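Local atomic coordinates of WbbM protein (Klebsiella pneumoniae, PDB entry 6U4B), a protein that acts as a bifunctional glycosyltransferase in O-antigen polymerisation, assembles as a trimer and binds magnesium ions. Residues 486-489 / 490-493; 588-591 / 592-596. One frame throughout, in Å; residues are numbered along the deposited sequence.

Contact 1 (486-489 / 490-493)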
ATOM      1  N   GLU A 486      33.798 -31.143  -2.376  1.00 58.02           N
ATOM      2  CA  GLU A 486      34.497 -32.398  -2.629  1.00 63.80           C
ATOM      3  C   GLU A 486      35.634 -32.211  -3.625  1.00 63.69           C
ATOM      4  O   GLU A 486      36.708 -32.802  -3.465  1.00 68.76           O
ATOM      5  CB  GLU A 486      33.514 -33.460  -3.126  1.00 69.78           C
ATOM      6  CG  GLU A 486      34.180 -34.694  -3.741  1.00 80.80           C
ATOM      7  CD  GLU A 486      34.823 -35.620  -2.712  1.00 93.33           C
ATOM      8  OE1 GLU A 486      34.638 -36.850  -2.829  1.00100.09           O
ATOM      9  OE2 GLU A 486      35.517 -35.132  -1.794  1.00 96.67           O
ATOM     10  N   GLU A 487      35.425 -31.393  -4.653  1.00 61.82           N
ATOM     11  CA  GLU A 487      36.435 -31.166  -5.677  1.00 63.03           C
ATOM     12  C   GLU A 487      37.383 -30.021  -5.342  1.00 60.60           C
ATOM     13  O   GLU A 487      38.331 -29.783  -6.098  1.00 55.58           O
ATOM     14  CB  GLU A 487      35.763 -30.892  -7.028  1.00 62.78           C
ATOM     15  CG  GLU A 487      34.839 -32.003  -7.501  1.00 63.07           C
ATOM     16  CD  GLU A 487      34.308 -31.761  -8.902  1.00 57.36           C
ATOM     17  OE1 GLU A 487      34.753 -30.790  -9.552  1.00 52.92           O
ATOM     18  OE2 GLU A 487      33.447 -32.544  -9.356  1.00 58.15           O
ATOM     19  N   ASN A 488      37.157 -29.324  -4.225  1.00 60.46           N
ATOM     20  CA  ASN A 488      37.921 -28.126  -3.863  1.00 55.89           C
ATOM     21  C   ASN A 488      37.950 -27.127  -5.019  1.00 54.54           C
ATOM     22  O   ASN A 488      38.992 -26.561  -5.359  1.00 52.72           O
ATOM     23  CB  ASN A 488      39.337 -28.482  -3.407  1.00 61.07           C
ATOM     24  CG  ASN A 488      39.919 -27.448  -2.459  1.00 63.35           C
ATOM     25  OD1 ASN A 488      39.497 -26.288  -2.450  1.00 64.10           O
ATOM     26  ND2 ASN A 488      40.888 -27.862  -1.655  1.00 69.35           N
ATOM     27  N   THR A 489      36.782 -26.920  -5.636  1.00 51.71           N
ATOM     28  CA  THR A 489      36.658 -25.968  -6.736  1.00 47.87           C
ATOM     29  C   THR A 489      37.139 -24.579  -6.338  1.00 46.18           C
ATOM     30  O   THR A 489      37.669 -23.838  -7.175  1.00 46.33           O
ATOM     31  CB  THR A 489      35.199 -25.906  -7.203  1.00 45.47           C
ATOM     32  OG1 THR A 489      34.746 -27.224  -7.539  1.00 45.13           O
ATOM     33  CG2 THR A 489      35.053 -24.999  -8.422  1.00 44.13           C
ATOM     34  N   PHE A 490      36.980 -24.213  -5.063  1.00 44.61           N
ATOM     35  CA  PHE A 490      37.356 -22.874  -4.625  1.00 42.19           C
ATOM     36  C   PHE A 490      38.838 -22.608  -4.850  1.00 42.83           C
ATOM     37  O   PHE A 490      39.221 -21.506  -5.263  1.00 39.66           O
ATOM     38  CB  PHE A 490      36.998 -22.687  -3.152  1.00 43.75           C
ATOM     39  CG  PHE A 490      37.465 -21.383  -2.582  1.00 45.81           C
ATOM     40  CD1 PHE A 490      38.548 -21.336  -1.720  1.00 49.42           C
ATOM     41  CD2 PHE A 490      36.833 -20.200  -2.923  1.00 45.41           C
ATOM     42  CE1 PHE A 490      38.983 -20.131  -1.198  1.00 55.14           C
ATOM     43  CE2 PHE A 490      37.262 -18.995  -2.407  1.00 50.34           C
ATOM     44  CZ  PHE A 490      38.337 -18.959  -1.543  1.00 51.16           C
ATOM     45  N   ALA A 491      39.689 -23.605  -4.584  1.00 48.18           N
ATOM     46  CA  ALA A 491      41.122 -23.433  -4.804  1.00 47.68           C
ATOM     47  C   ALA A 491      41.425 -23.175  -6.275  1.00 50.20           C
ATOM     48  O   ALA A 491      42.312 -22.378  -6.604  1.00 51.54           O
ATOM     49  CB  ALA A 491      41.884 -24.663  -4.307  1.00 50.55           C
ATOM     50  N   GLU A 492      40.696 -23.840  -7.173  1.00 45.22           N
ATOM     51  CA  GLU A 492      40.885 -23.609  -8.601  1.00 44.90           C
ATOM     52  C   GLU A 492      40.413 -22.216  -9.001  1.00 41.45           C
ATOM     53  O   GLU A 492      41.071 -21.537  -9.800  1.00 42.04           O
ATOM     54  CB  GLU A 492      40.148 -24.680  -9.404  1.00 46.23           C
ATOM     55  CG  GLU A 492      40.275 -24.532 -10.911  1.00 53.91           C
ATOM     56  CD  GLU A 492      41.646 -24.933 -11.428  1.00 67.25           C
ATOM     57  OE1 GLU A 492      42.462 -25.455 -10.637  1.00 67.59           O
ATOM     58  OE2 GLU A 492      41.904 -24.727 -12.633  1.00 71.08           O
ATOM     59  N   LEU A 493      39.271 -21.777  -8.461  1.00 37.83           N
ATOM     60  CA  LEU A 493      38.789 -20.426  -8.732  1.00 43.15           C
ATOM     61  C   LEU A 493      39.823 -19.382  -8.328  1.00 42.86           C
ATOM     62  O   LEU A 493      40.070 -18.421  -9.068  1.00 44.96           O
ATOM     63  CB  LEU A 493      37.470 -20.181  -8.000  1.00 42.45           C
ATOM     64  CG  LEU A 493      36.242 -20.994  -8.420  1.00 43.84           C
ATOM     65  CD1 LEU A 493      35.112 -20.805  -7.417  1.00 38.40           C
ATOM     66  CD2 LEU A 493      35.784 -20.609  -9.823  1.00 39.29           C
TER
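Asn488 turns CG anti to its own nitrogen (chi1 -154°), which lays the amide alongside Ala491, three residues further on. From there OD1 accepts a weak N-cap bond from Ala491 N at 3.4 Å, and the same oxygen lies 3.4 Å from Ala491 CB. The backbone carbonyl of Asn488 competes for the same N-H, with O 3.1 Å from Ala491 N but a strongly bent bond of 130°, also weak. One amide hydrogen of the new helix is thus shared in two weak bonds with two oxygens of a single residue. Thr489 directs its methyl to Leu493: with chi1 at -55°, CG2 is anti to the nitrogen, and the two side chains meet at a slant, CG2 coming within 4.2 Å of Leu493 CG. The backbone bond from Leu493 N to Thr489 O, 2.9 Å and nearly straight, links the same two residues. Leu493 CG also rests 3.4 Å from that carbonyl oxygen. Val513 and Phe514 touch both Thr489 and Leu493 and bury this face, while Phe490 packs on helix 392-395. The positive phi of Asn488 suits the C-prime position of a Schellman motif, in which Thr489 N bonds Met484 O and Asn488 N bonds Val485 O to close helix 481-487. The same residue also serves as N-cap of helix 489-499, the mark of a helix-to-helix junction, here in the glycosyltransferase family 8 region.

Contact 2 (588-591 / 592-596)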
ATOM      1  N   TRP A 588      12.102   3.149   0.722  1.00 47.24           N
ATOM      2  CA  TRP A 588      12.750   3.716  -0.455  1.00 48.18           C
ATOM      3  C   TRP A 588      11.761   4.298  -1.456  1.00 54.77           C
ATOM      4  O   TRP A 588      12.190   4.790  -2.504  1.00 56.08           O
ATOM      5  CB  TRP A 588      13.609   2.657  -1.155  1.00 46.04           C
ATOM      6  CG  TRP A 588      14.649   2.037  -0.274  1.00 46.48           C
ATOM      7  CD1 TRP A 588      15.854   2.573   0.076  1.00 46.00           C
ATOM      8  CD2 TRP A 588      14.577   0.759   0.369  1.00 43.55           C
ATOM      9  NE1 TRP A 588      16.535   1.711   0.901  1.00 52.18           N
ATOM     10  CE2 TRP A 588      15.772   0.589   1.095  1.00 48.74           C
ATOM     11  CE3 TRP A 588      13.616  -0.255   0.403  1.00 42.38           C
ATOM     12  CZ2 TRP A 588      16.032  -0.554   1.846  1.00 47.48           C
ATOM     13  CZ3 TRP A 588      13.876  -1.389   1.150  1.00 45.51           C
ATOM     14  CH2 TRP A 588      15.073  -1.530   1.861  1.00 46.36           C
ATOM     15  N   GLU A 589      10.460   4.267  -1.155  1.00 57.61           N
ATOM     16  CA  GLU A 589       9.456   4.672  -2.136  1.00 58.66           C
ATOM     17  C   GLU A 589       9.593   6.146  -2.502  1.00 60.89           C
ATOM     18  O   GLU A 589       9.666   6.497  -3.685  1.00 60.47           O
ATOM     19  CB  GLU A 589       8.057   4.373  -1.599  1.00 58.92           C
ATOM     20  CG  GLU A 589       6.935   4.908  -2.466  1.00 60.99           C
ATOM     21  CD  GLU A 589       5.597   4.283  -2.131  1.00 60.85           C
ATOM     22  OE1 GLU A 589       4.826   3.995  -3.071  1.00 61.73           O
ATOM     23  OE2 GLU A 589       5.325   4.069  -0.931  1.00 59.97           O
ATOM     24  N   MET A 590       9.632   7.026  -1.499  1.00 71.38           N
ATOM     25  CA  MET A 590       9.792   8.448  -1.782  1.00 87.80           C
ATOM     26  C   MET A 590      11.194   8.787  -2.271  1.00 92.22           C
ATOM     27  O   MET A 590      11.376   9.829  -2.910  1.00 95.85           O
ATOM     28  CB  MET A 590       9.457   9.281  -0.544  1.00 99.02           C
ATOM     29  CG  MET A 590      10.148   8.827   0.731  1.00109.38           C
ATOM     30  SD  MET A 590      10.211  10.130   1.978  1.00119.92           S
ATOM     31  CE  MET A 590      11.901  10.695   1.785  1.00121.20           C
ATOM     32  N   GLU A 591      12.187   7.939  -1.985  1.00 92.56           N
ATOM     33  CA  GLU A 591      13.523   8.159  -2.530  1.00 94.07           C
ATOM     34  C   GLU A 591      13.513   8.100  -4.051  1.00 91.24           C
ATOM     35  O   GLU A 591      14.253   8.837  -4.711  1.00 92.04           O
ATOM     36  CB  GLU A 591      14.503   7.122  -1.981  1.00 96.94           C
ATOM     37  CG  GLU A 591      15.098   7.437  -0.624  1.00103.04           C
ATOM     38  CD  GLU A 591      16.321   6.587  -0.333  1.00108.32           C
ATOM     39  OE1 GLU A 591      17.166   6.433  -1.242  1.00110.02           O
ATOM     40  OE2 GLU A 591      16.432   6.061   0.794  1.00109.52           O
ATOM     41  N   ILE A 592      12.680   7.227  -4.621  1.00 89.95           N
ATOM     42  CA  ILE A 592      12.696   7.014  -6.065  1.00 88.34           C
ATOM     43  C   ILE A 592      12.261   8.268  -6.809  1.00 91.88           C
ATOM     44  O   ILE A 592      12.744   8.538  -7.915  1.00 91.59           O
ATOM     45  CB  ILE A 592      11.817   5.805  -6.435  1.00 82.20           C
ATOM     46  CG1 ILE A 592      12.217   4.584  -5.608  1.00 79.72           C
ATOM     47  CG2 ILE A 592      11.934   5.488  -7.915  1.00 82.65           C
ATOM     48  CD1 ILE A 592      13.687   4.241  -5.699  1.00 79.10           C
ATOM     49  N   TYR A 593      11.365   9.062  -6.221  1.00 96.36           N
ATOM     50  CA  TYR A 593      10.877  10.254  -6.912  1.00105.79           C
ATOM     51  C   TYR A 593      11.978  11.300  -7.032  1.00109.73           C
ATOM     52  O   TYR A 593      12.240  11.820  -8.123  1.00110.79           O
ATOM     53  CB  TYR A 593       9.664  10.837  -6.186  1.00111.93           C
ATOM     54  CG  TYR A 593       8.477   9.903  -6.045  1.00116.79           C
ATOM     55  CD1 TYR A 593       7.346  10.302  -5.351  1.00121.54           C
ATOM     56  CD2 TYR A 593       8.484   8.628  -6.600  1.00117.61           C
ATOM     57  CE1 TYR A 593       6.261   9.464  -5.212  1.00122.49           C
ATOM     58  CE2 TYR A 593       7.401   7.779  -6.462  1.00118.71           C
ATOM     59  CZ  TYR A 593       6.291   8.205  -5.767  1.00120.67           C
ATOM     60  OH  TYR A 593       5.203   7.375  -5.623  1.00119.03           O
ATOM     61  N   LYS A 594      12.634  11.619  -5.914  1.00110.25           N
ATOM     62  CA  LYS A 594      13.731  12.580  -5.946  1.00111.05           C
ATOM     63  C   LYS A 594      14.903  12.048  -6.763  1.00109.44           C
ATOM     64  O   LYS A 594      15.534  12.795  -7.518  1.00111.12           O
ATOM     65  CB  LYS A 594      14.172  12.914  -4.520  1.00108.99           C
ATOM     66  CG  LYS A 594      13.023  13.226  -3.571  1.00104.68           C
ATOM     67  CD  LYS A 594      13.532  13.533  -2.170  1.00102.51           C
ATOM     68  CE  LYS A 594      12.393  13.858  -1.214  1.00 99.99           C
ATOM     69  NZ  LYS A 594      11.496  12.693  -0.978  1.00 95.50           N
ATOM     70  N   ARG A 595      15.205  10.755  -6.626  1.00107.31           N
ATOM     71  CA  ARG A 595      16.289  10.148  -7.391  1.00108.83           C
ATOM     72  C   ARG A 595      15.970  10.073  -8.880  1.00112.28           C
ATOM     73  O   ARG A 595      16.890   9.930  -9.693  1.00112.35           O
ATOM     74  CB  ARG A 595      16.600   8.756  -6.833  1.00104.73           C
ATOM     75  CG  ARG A 595      17.868   8.108  -7.369  1.00106.83           C
ATOM     76  CD  ARG A 595      18.347   6.992  -6.448  1.00107.43           C
ATOM     77  NE  ARG A 595      19.488   6.268  -7.002  1.00110.20           N
ATOM     78  CZ  ARG A 595      20.263   5.443  -6.304  1.00110.56           C
ATOM     79  NH1 ARG A 595      20.029   5.239  -5.015  1.00109.24           N
ATOM     80  NH2 ARG A 595      21.279   4.826  -6.893  1.00110.86           N
ATOM     81  N   GLN A 596      14.694  10.177  -9.257  1.00114.90           N
ATOM     82  CA  GLN A 596      14.308  10.211 -10.663  1.00116.98           C
ATOM     83  C   GLN A 596      14.124  11.618 -11.207  1.00121.88           C
ATOM     84  O   GLN A 596      14.371  11.843 -12.396  1.00123.72           O
ATOM     85  CB  GLN A 596      13.021   9.412 -10.890  1.00114.76           C
ATOM     86  CG  GLN A 596      13.268   8.038 -11.484  1.00111.54           C
ATOM     87  CD  GLN A 596      12.029   7.169 -11.502  1.00108.99           C
ATOM     88  OE1 GLN A 596      10.903   7.668 -11.496  1.00110.51           O
ATOM     89  NE2 GLN A 596      12.230   5.856 -11.516  1.00105.58           N
TER
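This is a local contact at the start and along the first turns of helix 589-596, with Trp588 just before it, close to the C-terminus, where backbone bonds are joined by side-chain contacts one turn apart. Ile592 N is shared by two carbonyls: it donates to Trp588 O at 3.3 Å and to Glu589 O at 3.2 Å, in the second case from well above the carbonyl plane. Ile592 CG1 presses against the first of these acceptors, 3.1 Å from Trp588 O. A turn later Arg595 N reaches Glu591 O at 2.9 Å in a much straighter bond. Glu589 O also sits 3.7 Å above one face of the Tyr593 ring, offset toward its rim. Lys594 is extended until its last torsion (chi4 66°) folds the amine back over Met590, leaving NZ 3.4 Å from Met590 CE and in a weak bond to Met590 O. Glu591 turns its carboxylate to Arg349 in a salt bridge. On the trimer side Glu589 packs against Glu589 of both neighbouring subunits, near a bound magnesium ion and Asn585, a magnesium ligand in a structure of this protein. Around the helix, Ile314 of helix 313-325 touches Trp588, Glu591, Ile592 and Arg595, and Ile583 of helix 576-583 meets Trp588 and Ile592.

Contacts 1 and 2 are both local and partly buried, yet they lie far apart, with centres about 43 Å from each other and no shared helix. Contact 1 joins two consecutive helices, and its chemistry is that of helix ends: a cap, a residue of positive phi and a small apolar patch packed against other parts of the same chain. Contact 2 stays inside one helix and its lead-in, and relies on repeated backbone bonds with longer, more polar side chains around them. Their surroundings differ as well. No other subunit touches 486-493, which is away from the annotated sites, whereas 588-596 borders both neighbouring subunits and a magnesium ion.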